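Local coordinates for protein CRISPR-associated endoribonuclease Cas6 1 (Methanocaldococcus jannaschii DSM 2661, PDB 5YI6) that probably cleaves CRISPR transcripts as an RNA-binding endoribonuclease, yielding the guide RNAs of an adaptive antiviral defence system, at residues 23-28 with 193-198; 29-34 with 102-107; 133-138 with 200-205. All coordinates share one frame; numbering follows the deposited sequence.

Contact 1: 23-28 with 193-198; sequences HQYYLA and RMRIKN
Y25 and R195 meet face to face: the guanidinium lies flat on the phenol ring, with planes 6° and centres 4.1 Å apart. The stack is offset, because CZ of R195 sits 33° off the normal of the Y25 ring, which makes the cation-pi component off-centre. The centre of the ring belongs to the aliphatic part of the arginine, CD of R195 standing 3.7 Å from the Y25 centroid as a CH-pi contact. The overlap follows from two features: CG of Y25 is anti to its own backbone N (chi1 175°), and the R195 chain is extended, so its methylenes and its charged end can both lie along the one ring face. A smaller apolar contact has CE of M194, on a chain bent twice, 3.6 Å from CB of Q24.

The contact brings the N-terminal helix 23-35 against the end of strand 182-195, an outermost strand of the C-terminal sheet, and therefore joins the two halves of the tandem RAMP-type Cas6 fold. Near the end of this strand I196 and K197 both face I200, a classic beta bulge.

Hydrogen bonds within 193-198 steady the guanidinium. NE of R195 reaches O of K197 at 3.3 Å, nearly in the guanidinium plane, and NH2 adds a weak bond to O of N198.

The clear polar links between the segments run through water. Water 1 and water 2 each bridge OE1 of Q24 to O of R195, while NE2 of Q24 bonds M232 O. Water 4 lies 2.9 Å from NH1 of R195 and 3.1 Å from OH of Y26.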
loop_
_atom_site.group_PDB
_atom_site.type_symbol
_atom_site.label_atom_id
_atom_site.label_comp_id
_atom_site.label_asym_id
_atom_site.label_seq_id
_atom_site.Cartn_x
_atom_site.Cartn_y
_atom_site.Cartn_z
ATOM N N HIS A 23 -8.296 4.079 -10.367
ATOM C CA HIS A 23 -6.931 3.904 -10.849
ATOM C C HIS A 23 -6.145 2.824 -10.109
ATOM O O HIS A 23 -5.102 2.423 -10.619
ATOM C CB HIS A 23 -6.124 5.213 -10.753
ATOM C CG HIS A 23 -5.727 5.583 -9.363
ATOM N ND1 HIS A 23 -6.506 6.392 -8.557
ATOM C CD2 HIS A 23 -4.615 5.292 -8.642
ATOM C CE1 HIS A 23 -5.904 6.552 -7.390
ATOM N NE2 HIS A 23 -4.760 5.887 -7.413
ATOM N N GLN A 24 -6.545 2.421 -8.897
ATOM C CA GLN A 24 -5.644 1.567 -8.105
ATOM C C GLN A 24 -5.271 0.300 -8.866
ATOM O O GLN A 24 -4.119 -0.138 -8.832
ATOM C CB GLN A 24 -6.272 1.207 -6.756
ATOM C CG GLN A 24 -5.257 0.641 -5.695
ATOM C CD GLN A 24 -4.824 -0.783 -5.942
ATOM O OE1 GLN A 24 -5.585 -1.600 -6.508
ATOM N NE2 GLN A 24 -3.588 -1.114 -5.503
ATOM N N TYR A 25 -6.244 -0.319 -9.538
ATOM C CA TYR A 25 -5.981 -1.564 -10.270
ATOM C C TYR A 25 -4.889 -1.380 -11.331
ATOM O O TYR A 25 -3.975 -2.232 -11.483
ATOM C CB TYR A 25 -7.292 -2.028 -10.888
ATOM C CG TYR A 25 -7.196 -3.238 -11.778
ATOM C CD1 TYR A 25 -7.069 -4.500 -11.232
ATOM C CD2 TYR A 25 -7.270 -3.114 -13.163
ATOM C CE1 TYR A 25 -7.002 -5.620 -12.039
ATOM C CE2 TYR A 25 -7.214 -4.231 -13.981
ATOM C CZ TYR A 25 -7.071 -5.483 -13.406
ATOM O OH TYR A 25 -7.019 -6.623 -14.186
ATOM N N TYR A 26 -4.948 -0.256 -12.061
ATOM C CA TYR A 26 -3.947 0.041 -13.093
ATOM C C TYR A 26 -2.614 0.442 -12.496
ATOM O O TYR A 26 -1.554 0.133 -13.069
ATOM C CB TYR A 26 -4.472 1.149 -14.015
ATOM C CG TYR A 26 -5.790 0.711 -14.577
ATOM C CD1 TYR A 26 -5.835 -0.168 -15.644
ATOM C CD2 TYR A 26 -6.994 1.141 -14.017
ATOM C CE1 TYR A 26 -7.044 -0.608 -16.157
ATOM C CE2 TYR A 26 -8.220 0.704 -14.532
ATOM C CZ TYR A 26 -8.226 -0.166 -15.601
ATOM O OH TYR A 26 -9.417 -0.610 -16.117
ATOM N N LEU A 27 -2.648 1.128 -11.352
ATOM C CA LEU A 27 -1.422 1.452 -10.639
ATOM C C LEU A 27 -0.707 0.177 -10.206
ATOM O O LEU A 27 0.500 0.017 -10.416
ATOM C CB LEU A 27 -1.777 2.324 -9.417
ATOM C CG LEU A 27 -0.654 2.551 -8.401
ATOM C CD1 LEU A 27 0.539 3.367 -9.032
ATOM C CD2 LEU A 27 -1.202 3.294 -7.164
ATOM N N ALA A 28 -1.461 -0.759 -9.623
ATOM C CA ALA A 28 -0.881 -2.016 -9.152
ATOM C C ALA A 28 -0.252 -2.764 -10.302
ATOM O O ALA A 28 0.850 -3.301 -10.168
ATOM C CB ALA A 28 -1.970 -2.910 -8.502
ATOM N N ARG A 193 -14.964 -0.448 -2.795
ATOM C CA ARG A 193 -14.961 -1.560 -3.739
ATOM C C ARG A 193 -13.738 -1.460 -4.644
ATOM O O ARG A 193 -13.511 -0.420 -5.275
ATOM C CB ARG A 193 -16.259 -1.563 -4.551
ATOM C CG ARG A 193 -16.379 -2.726 -5.524
ATOM C CD ARG A 193 -17.757 -2.737 -6.185
ATOM N NE ARG A 193 -17.869 -3.728 -7.257
ATOM C CZ ARG A 193 -17.663 -3.457 -8.543
ATOM N NH1 ARG A 193 -17.339 -2.223 -8.917
ATOM N NH2 ARG A 193 -17.796 -4.414 -9.456
ATOM N N MET A 194 -12.912 -2.512 -4.662
ATOM C CA MET A 194 -11.609 -2.445 -5.321
ATOM C C MET A 194 -11.469 -3.651 -6.225
ATOM O O MET A 194 -11.671 -4.782 -5.773
ATOM C CB MET A 194 -10.432 -2.431 -4.313
ATOM C CG MET A 194 -10.559 -1.402 -3.175
ATOM S SD MET A 194 -10.246 0.259 -3.787
ATOM C CE MET A 194 -8.480 0.279 -4.119
ATOM N N ARG A 195 -11.134 -3.408 -7.491
ATOM C CA ARG A 195 -10.842 -4.498 -8.408
ATOM C C ARG A 195 -9.487 -5.122 -8.085
ATOM O O ARG A 195 -8.498 -4.411 -7.892
ATOM C CB ARG A 195 -10.847 -3.975 -9.842
ATOM C CG ARG A 195 -10.750 -5.031 -10.902
ATOM C CD ARG A 195 -10.865 -4.383 -12.283
ATOM N NE ARG A 195 -10.700 -5.381 -13.328
ATOM C CZ ARG A 195 -10.646 -5.105 -14.627
ATOM N NH1 ARG A 195 -10.739 -3.848 -15.047
ATOM N NH2 ARG A 195 -10.500 -6.090 -15.504
ATOM N N ILE A 196 -9.425 -6.455 -8.023
ATOM C CA ILE A 196 -8.166 -7.135 -7.718
ATOM C C ILE A 196 -7.761 -8.133 -8.781
ATOM O O ILE A 196 -6.603 -8.566 -8.787
ATOM C CB ILE A 196 -8.172 -7.800 -6.337
ATOM C CG1 ILE A 196 -9.439 -8.648 -6.148
ATOM C CG2 ILE A 196 -8.055 -6.740 -5.257
ATOM C CD1 ILE A 196 -9.501 -9.337 -4.792
ATOM N N LYS A 197 -8.651 -8.495 -9.684
ATOM C CA LYS A 197 -8.363 -9.426 -10.765
ATOM C C LYS A 197 -9.267 -9.014 -11.908
ATOM O O LYS A 197 -10.142 -8.164 -11.743
ATOM C CB LYS A 197 -8.576 -10.896 -10.367
ATOM C CG LYS A 197 -7.467 -11.439 -9.476
ATOM C CD LYS A 197 -6.089 -11.220 -10.115
ATOM C CE LYS A 197 -4.963 -11.870 -9.307
ATOM N NZ LYS A 197 -3.612 -11.445 -9.786
ATOM N N ASN A 198 -8.971 -9.522 -13.098
ATOM C CA ASN A 198 -9.749 -9.136 -14.268
ATOM C C ASN A 198 -11.238 -9.130 -13.948
ATOM O O ASN A 198 -11.982 -8.296 -14.475
ATOM C CB ASN A 198 -9.467 -10.067 -15.449
ATOM C CG ASN A 198 -7.987 -10.164 -15.769
ATOM O OD1 ASN A 198 -7.404 -11.251 -15.746
ATOM N ND2 ASN A 198 -7.367 -9.022 -16.058
HETATM O O HOH W 1 -8.166 -1.840 -7.024
HETATM O O HOH W 2 -5.693 -4.177 -7.423
HETATM O O HOH W 3 -7.734 -6.665 -16.520
HETATM O O HOH W 4 -11.242 -1.303 -13.669
HETATM O O HOH W 5 -9.524 -2.866 -18.057
#

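Contact 2: 29-34 with 102-107; sequences SAIYNK and GKLRVG. With PO4 (phosphate ion), chain I.
L104, K34 and A30 carry this contact, and CD1 of L104 is where their side chains converge. That methyl lies 4.0 Å from CB of A30 and 3.9 Å from CE of K34, so it fits between residues one helical turn apart; CD1 of I31 approaches it more loosely. The leucine branch gets there because CG of L104 is anti to the backbone N (chi1 176°), although its CB does not point straight at the helix.

A30 does point at the strand. Its short side chain lets the backbones come close, with CB of A30 only 3.3 Å from O of R105.

K34 adds a polar grip to its apolar contact. Its chain bends at chi2, laying CE over the leucine while NZ reaches the strand backbone. NZ of K34 donates to O of K103 at 2.9 Å, tilted 27° from the carbonyl plane. The same ammonium bonds water 6, which in turn accepts from N of R105, and it donates to O4 of the phosphate ion at 3.0 Å. D101, ending helix 88-101, and a second phosphate form salt bridges with this ammonium, so acceptors outnumber its three N-H, which probably keeps the lysine charged. The phosphates probably come from the crystallisation liquor.

The axes of segment 29-34 and strand 103-106 approach to 8.4 Å, their N-to-C directions 141° apart. This part of helix 23-35, which bears Y32, the proton acceptor by similarity, runs obliquely antiparallel over an outermost strand of the five-stranded antiparallel sheet: helix-on-sheet packing of the N-terminal ferredoxin-like RAMP domain.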
loop_
_atom_site.group_PDB
_atom_site.type_symbol
_atom_site.label_atom_id
_atom_site.label_comp_id
_atom_site.label_asym_id
_atom_site.label_seq_id
_atom_site.Cartn_x
_atom_site.Cartn_y
_atom_site.Cartn_z
ATOM N N SER A 29 -0.959 -2.828 -11.444
ATOM C CA SER A 29 -0.383 -3.452 -12.637
ATOM C C SER A 29 0.909 -2.746 -13.070
ATOM O O SER A 29 1.894 -3.395 -13.435
ATOM C CB SER A 29 -1.420 -3.428 -13.776
ATOM O OG SER A 29 -0.858 -3.909 -14.975
ATOM N N ALA A 30 0.921 -1.415 -13.049
ATOM C CA ALA A 30 2.123 -0.687 -13.476
ATOM C C ALA A 30 3.306 -0.981 -12.560
ATOM O O ALA A 30 4.438 -1.171 -13.025
ATOM C CB ALA A 30 1.840 0.820 -13.501
ATOM N N ILE A 31 3.056 -1.027 -11.252
ATOM C CA ILE A 31 4.148 -1.292 -10.309
ATOM C C ILE A 31 4.671 -2.711 -10.509
ATOM O O ILE A 31 5.892 -2.946 -10.555
ATOM C CB ILE A 31 3.679 -1.052 -8.862
ATOM C CG1 ILE A 31 3.416 0.457 -8.610
ATOM C CG2 ILE A 31 4.686 -1.657 -7.857
ATOM C CD1 ILE A 31 4.643 1.341 -8.832
ATOM N N TYR A 32 3.744 -3.680 -10.602
ATOM C CA TYR A 32 4.159 -5.056 -10.887
ATOM C C TYR A 32 5.028 -5.114 -12.146
ATOM O O TYR A 32 6.089 -5.757 -12.165
ATOM C CB TYR A 32 2.919 -5.935 -11.033
ATOM C CG TYR A 32 3.270 -7.385 -11.340
ATOM C CD1 TYR A 32 3.379 -8.323 -10.315
ATOM C CD2 TYR A 32 3.538 -7.790 -12.642
ATOM C CE1 TYR A 32 3.732 -9.670 -10.591
ATOM C CE2 TYR A 32 3.904 -9.118 -12.921
ATOM C CZ TYR A 32 3.981 -10.043 -11.892
ATOM O OH TYR A 32 4.349 -11.344 -12.179
ATOM N N ASN A 33 4.589 -4.439 -13.220
ATOM C CA ASN A 33 5.308 -4.506 -14.479
ATOM C C ASN A 33 6.684 -3.878 -14.382
ATOM O O ASN A 33 7.610 -4.382 -15.024
ATOM C CB ASN A 33 4.483 -3.860 -15.620
ATOM C CG ASN A 33 3.217 -4.676 -15.945
ATOM O OD1 ASN A 33 3.089 -5.825 -15.520
ATOM N ND2 ASN A 33 2.265 -4.063 -16.653
ATOM N N LYS A 34 6.857 -2.813 -13.575
ATOM C CA LYS A 34 8.203 -2.258 -13.379
ATOM C C LYS A 34 9.094 -3.270 -12.670
ATOM O O LYS A 34 10.229 -3.518 -13.082
ATOM C CB LYS A 34 8.168 -0.961 -12.552
ATOM C CG LYS A 34 7.403 0.217 -13.205
ATOM C CD LYS A 34 8.048 0.585 -14.537
ATOM C CE LYS A 34 7.459 1.933 -15.043
ATOM N NZ LYS A 34 7.974 2.284 -16.401
ATOM N N GLY A 102 12.449 6.752 -15.279
ATOM C CA GLY A 102 11.973 8.117 -15.323
ATOM C C GLY A 102 10.516 8.293 -15.687
ATOM O O GLY A 102 10.015 9.427 -15.627
ATOM N N LYS A 103 9.818 7.231 -16.075
ATOM C CA LYS A 103 8.430 7.344 -16.488
ATOM C C LYS A 103 7.574 6.247 -15.875
ATOM O O LYS A 103 8.009 5.102 -15.733
ATOM C CB LYS A 103 8.280 7.321 -18.017
ATOM C CG LYS A 103 9.091 8.434 -18.681
ATOM C CD LYS A 103 8.534 8.805 -20.024
ATOM C CE LYS A 103 7.294 9.685 -19.804
ATOM N NZ LYS A 103 6.559 10.028 -21.053
ATOM N N LEU A 104 6.346 6.602 -15.523
ATOM C CA LEU A 104 5.389 5.641 -14.967
ATOM C C LEU A 104 4.039 5.905 -15.601
ATOM O O LEU A 104 3.507 7.007 -15.479
ATOM C CB LEU A 104 5.288 5.778 -13.432
ATOM C CG LEU A 104 4.234 4.877 -12.762
ATOM C CD1 LEU A 104 4.714 3.435 -12.782
ATOM C CD2 LEU A 104 4.000 5.334 -11.327
ATOM N N ARG A 105 3.487 4.923 -16.301
ATOM C CA ARG A 105 2.176 5.078 -16.901
ATOM C C ARG A 105 1.152 4.347 -16.038
ATOM O O ARG A 105 1.335 3.165 -15.719
ATOM C CB ARG A 105 2.151 4.533 -18.329
ATOM C CG ARG A 105 0.823 4.772 -19.033
ATOM C CD ARG A 105 0.782 4.088 -20.395
ATOM N NE ARG A 105 1.076 2.653 -20.269
ATOM C CZ ARG A 105 0.193 1.682 -19.991
ATOM N NH1 ARG A 105 -1.098 1.945 -19.792
ATOM N NH2 ARG A 105 0.615 0.424 -19.903
ATOM N N VAL A 106 0.102 5.051 -15.635
ATOM C CA VAL A 106 -1.004 4.460 -14.877
ATOM C C VAL A 106 -2.262 4.607 -15.717
ATOM O O VAL A 106 -2.814 5.711 -15.835
ATOM C CB VAL A 106 -1.182 5.117 -13.501
ATOM C CG1 VAL A 106 -2.388 4.462 -12.729
ATOM C CG2 VAL A 106 0.101 4.985 -12.708
ATOM N N GLY A 107 -2.738 3.499 -16.277
ATOM C CA GLY A 107 -3.867 3.582 -17.188
ATOM C C GLY A 107 -3.488 4.437 -18.383
ATOM O O GLY A 107 -2.528 4.156 -19.102
HETATM P P PO4 I . 7.882 -1.166 -18.502
HETATM O O1 PO4 I . 7.086 -1.712 -17.330
HETATM O O2 PO4 I . 7.487 -1.918 -19.756
HETATM O O3 PO4 I . 9.375 -1.360 -18.290
HETATM O O4 PO4 I . 7.563 0.308 -18.676
HETATM O O HOH W 6 5.020 2.625 -17.060
#

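Contact 3: 133-138 with 200-205; sequences PIYLKT and IYCRCS
Y135 rests against two cysteines, C202 and C204, forming a pair of sulfur-aromatic contacts near the beginning of strand 201-213, which pairs with 182-195 in the C-terminal antiparallel sheet. SG of C202 lies 4.4 Å from the centroid of the Y135 ring, 45° off its normal, so the sulfur approaches obliquely. SG of C204 is further round, 68° off the normal, and lies nearer the root of the side chain, 3.7 Å from CB of Y135. The tyrosine reaches both because its CG is anti to the backbone N (chi1 177°), which sets CD1 and CE1 beside the strand; CE1 of Y135 comes within 3.5 Å of CB of C202. On the other side of I134 along the chain, P133 extends the apolar contact, its CB meeting CB of C204 at 3.7 Å. M194 of the preceding strand also touches both P133 and C204.

Outside this centre, a single antiparallel bridge, the hydrogen-bonded pair I134 and S205, fixes the register. N of I134 donates to O of S205 at 2.9 Å, and N of S205 returns a bond to O of I134 at 2.8 Å. The reciprocal pair places the link between strands 127-130 and 137-142 against strand 201-213, in the C-terminal domain of the Cas6 fold.

Water 7 joins O of I134 to OG of S205 beside the bridge. CB of R203 points away from 133-138, and its backbone N bonds D150. Past the bridge the backbones diverge, and there water 8 accepts from N of L136 at 2.9 Å and lies 2.7 Å from O of R203.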
loop_
_atom_site.group_PDB
_atom_site.type_symbol
_atom_site.label_atom_id
_atom_site.label_comp_id
_atom_site.label_asym_id
_atom_site.label_seq_id
_atom_site.Cartn_x
_atom_site.Cartn_y
_atom_site.Cartn_z
ATOM N N PRO A 133 -6.457 1.256 1.035
ATOM C CA PRO A 133 -7.378 0.591 1.975
ATOM C C PRO A 133 -6.896 -0.819 2.330
ATOM O O PRO A 133 -6.134 -1.452 1.595
ATOM C CB PRO A 133 -8.715 0.558 1.221
ATOM C CG PRO A 133 -8.350 0.569 -0.247
ATOM C CD PRO A 133 -7.075 1.486 -0.294
ATOM N N ILE A 134 -7.402 -1.317 3.477
ATOM C CA ILE A 134 -6.984 -2.599 4.057
ATOM C C ILE A 134 -7.880 -3.698 3.528
ATOM O O ILE A 134 -9.113 -3.575 3.536
ATOM C CB ILE A 134 -7.004 -2.538 5.594
ATOM C CG1 ILE A 134 -5.839 -1.660 6.066
ATOM C CG2 ILE A 134 -6.954 -3.974 6.258
ATOM C CD1 ILE A 134 -5.979 -1.175 7.507
ATOM N N TYR A 135 -7.249 -4.762 3.058
ATOM C CA TYR A 135 -7.921 -5.945 2.560
ATOM C C TYR A 135 -7.701 -7.066 3.559
ATOM O O TYR A 135 -6.571 -7.301 3.994
ATOM C CB TYR A 135 -7.361 -6.317 1.189
ATOM C CG TYR A 135 -7.919 -7.582 0.590
ATOM C CD1 TYR A 135 -9.262 -7.694 0.278
ATOM C CD2 TYR A 135 -7.089 -8.649 0.280
ATOM C CE1 TYR A 135 -9.784 -8.884 -0.318
ATOM C CE2 TYR A 135 -7.597 -9.818 -0.300
ATOM C CZ TYR A 135 -8.940 -9.915 -0.605
ATOM O OH TYR A 135 -9.445 -11.051 -1.187
ATOM N N LEU A 136 -8.781 -7.766 3.918
ATOM C CA LEU A 136 -8.648 -8.838 4.894
ATOM C C LEU A 136 -9.745 -9.850 4.589
ATOM O O LEU A 136 -10.904 -9.462 4.532
ATOM C CB LEU A 136 -8.787 -8.282 6.305
ATOM C CG LEU A 136 -8.331 -9.206 7.422
ATOM C CD1 LEU A 136 -6.808 -9.453 7.398
ATOM C CD2 LEU A 136 -8.816 -8.622 8.756
ATOM N N LYS A 137 -9.384 -11.094 4.331
ATOM C CA LYS A 137 -10.403 -12.026 3.852
ATOM C C LYS A 137 -10.355 -13.317 4.657
ATOM O O LYS A 137 -9.364 -13.636 5.317
ATOM C CB LYS A 137 -10.218 -12.305 2.350
ATOM C CG LYS A 137 -8.889 -13.003 2.093
ATOM C CD LYS A 137 -8.715 -13.483 0.687
ATOM C CE LYS A 137 -7.425 -14.269 0.593
ATOM N NZ LYS A 137 -7.344 -15.228 1.727
ATOM N N THR A 138 -11.454 -14.071 4.580
ATOM C CA THR A 138 -11.486 -15.405 5.173
ATOM C C THR A 138 -12.370 -16.269 4.284
ATOM O O THR A 138 -13.238 -15.759 3.583
ATOM C CB THR A 138 -11.967 -15.358 6.650
ATOM O OG1 THR A 138 -11.850 -16.650 7.254
ATOM C CG2 THR A 138 -13.394 -14.881 6.775
ATOM N N ILE A 200 -12.545 -9.901 -10.398
ATOM C CA ILE A 200 -12.883 -10.008 -8.981
ATOM C C ILE A 200 -12.812 -8.633 -8.333
ATOM O O ILE A 200 -11.787 -7.933 -8.427
ATOM C CB ILE A 200 -11.992 -11.021 -8.246
ATOM C CG1 ILE A 200 -12.152 -12.411 -8.888
ATOM C CG2 ILE A 200 -12.407 -11.076 -6.777
ATOM C CD1 ILE A 200 -11.149 -13.447 -8.399
ATOM N N TYR A 201 -13.890 -8.259 -7.665
ATOM C CA TYR A 201 -13.930 -7.045 -6.874
ATOM C C TYR A 201 -14.064 -7.426 -5.404
ATOM O O TYR A 201 -14.799 -8.355 -5.053
ATOM C CB TYR A 201 -15.079 -6.156 -7.315
ATOM C CG TYR A 201 -14.891 -5.655 -8.732
ATOM C CD1 TYR A 201 -14.492 -4.342 -8.993
ATOM C CD2 TYR A 201 -15.054 -6.529 -9.818
ATOM C CE1 TYR A 201 -14.310 -3.901 -10.315
ATOM C CE2 TYR A 201 -14.872 -6.109 -11.118
ATOM C CZ TYR A 201 -14.499 -4.798 -11.368
ATOM O OH TYR A 201 -14.320 -4.397 -12.679
ATOM N N CYS A 202 -13.353 -6.725 -4.549
ATOM C CA CYS A 202 -13.420 -6.998 -3.128
ATOM C C CYS A 202 -13.869 -5.748 -2.394
ATOM O O CYS A 202 -13.887 -4.650 -2.949
ATOM C CB CYS A 202 -12.064 -7.497 -2.614
ATOM S SG CYS A 202 -10.728 -6.270 -2.795
ATOM N N ARG A 203 -14.250 -5.925 -1.135
ATOM C CA ARG A 203 -14.554 -4.810 -0.246
ATOM C C ARG A 203 -13.373 -4.640 0.705
ATOM O O ARG A 203 -12.975 -5.603 1.369
ATOM C CB ARG A 203 -15.849 -5.067 0.523
ATOM C CG ARG A 203 -17.038 -5.193 -0.392
ATOM C CD ARG A 203 -18.314 -5.628 0.337
ATOM N NE ARG A 203 -18.842 -4.576 1.206
ATOM C CZ ARG A 203 -19.458 -3.479 0.758
ATOM N NH1 ARG A 203 -19.919 -2.572 1.611
ATOM N NH2 ARG A 203 -19.596 -3.278 -0.550
ATOM N N CYS A 204 -12.802 -3.429 0.743
ATOM C CA CYS A 204 -11.640 -3.081 1.547
ATOM C C CYS A 204 -12.044 -1.956 2.492
ATOM O O CYS A 204 -13.105 -1.344 2.334
ATOM C CB CYS A 204 -10.469 -2.634 0.639
ATOM S SG CYS A 204 -9.853 -3.996 -0.344
ATOM N N SER A 205 -11.217 -1.675 3.488
ATOM C CA SER A 205 -11.571 -0.673 4.490
ATOM C C SER A 205 -10.681 0.553 4.356
ATOM O O SER A 205 -9.470 0.447 4.521
ATOM C CB SER A 205 -11.450 -1.216 5.917
ATOM O OG SER A 205 -12.269 -2.365 6.111
HETATM O O HOH W 7 -10.779 -4.550 5.618
HETATM O O HOH W 8 -11.411 -6.556 3.373
#

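In the fold
From the N terminus, helix 23-35 serves contacts 1 and 2 in succession. Contact 2 closes first, at 102-107, over a loop of 67 residues that stays within the N-terminal part. The loop of contact 1 runs on to 193-198 and encloses it entirely, joining the N-terminal helix to the C-terminal sheet. Contact 3 opens at 133-138, inside that larger loop, and closes beyond it at 200-205, so contacts 1 and 3 cross. They share the hairpin of strands 182-195 and 201-213. Contacts 1 and 2 touch where L27 meets V106, whereas contacts 2 and 3 remain about 12 Å apart at their nearest atoms; contact 1, which touches both, connects them.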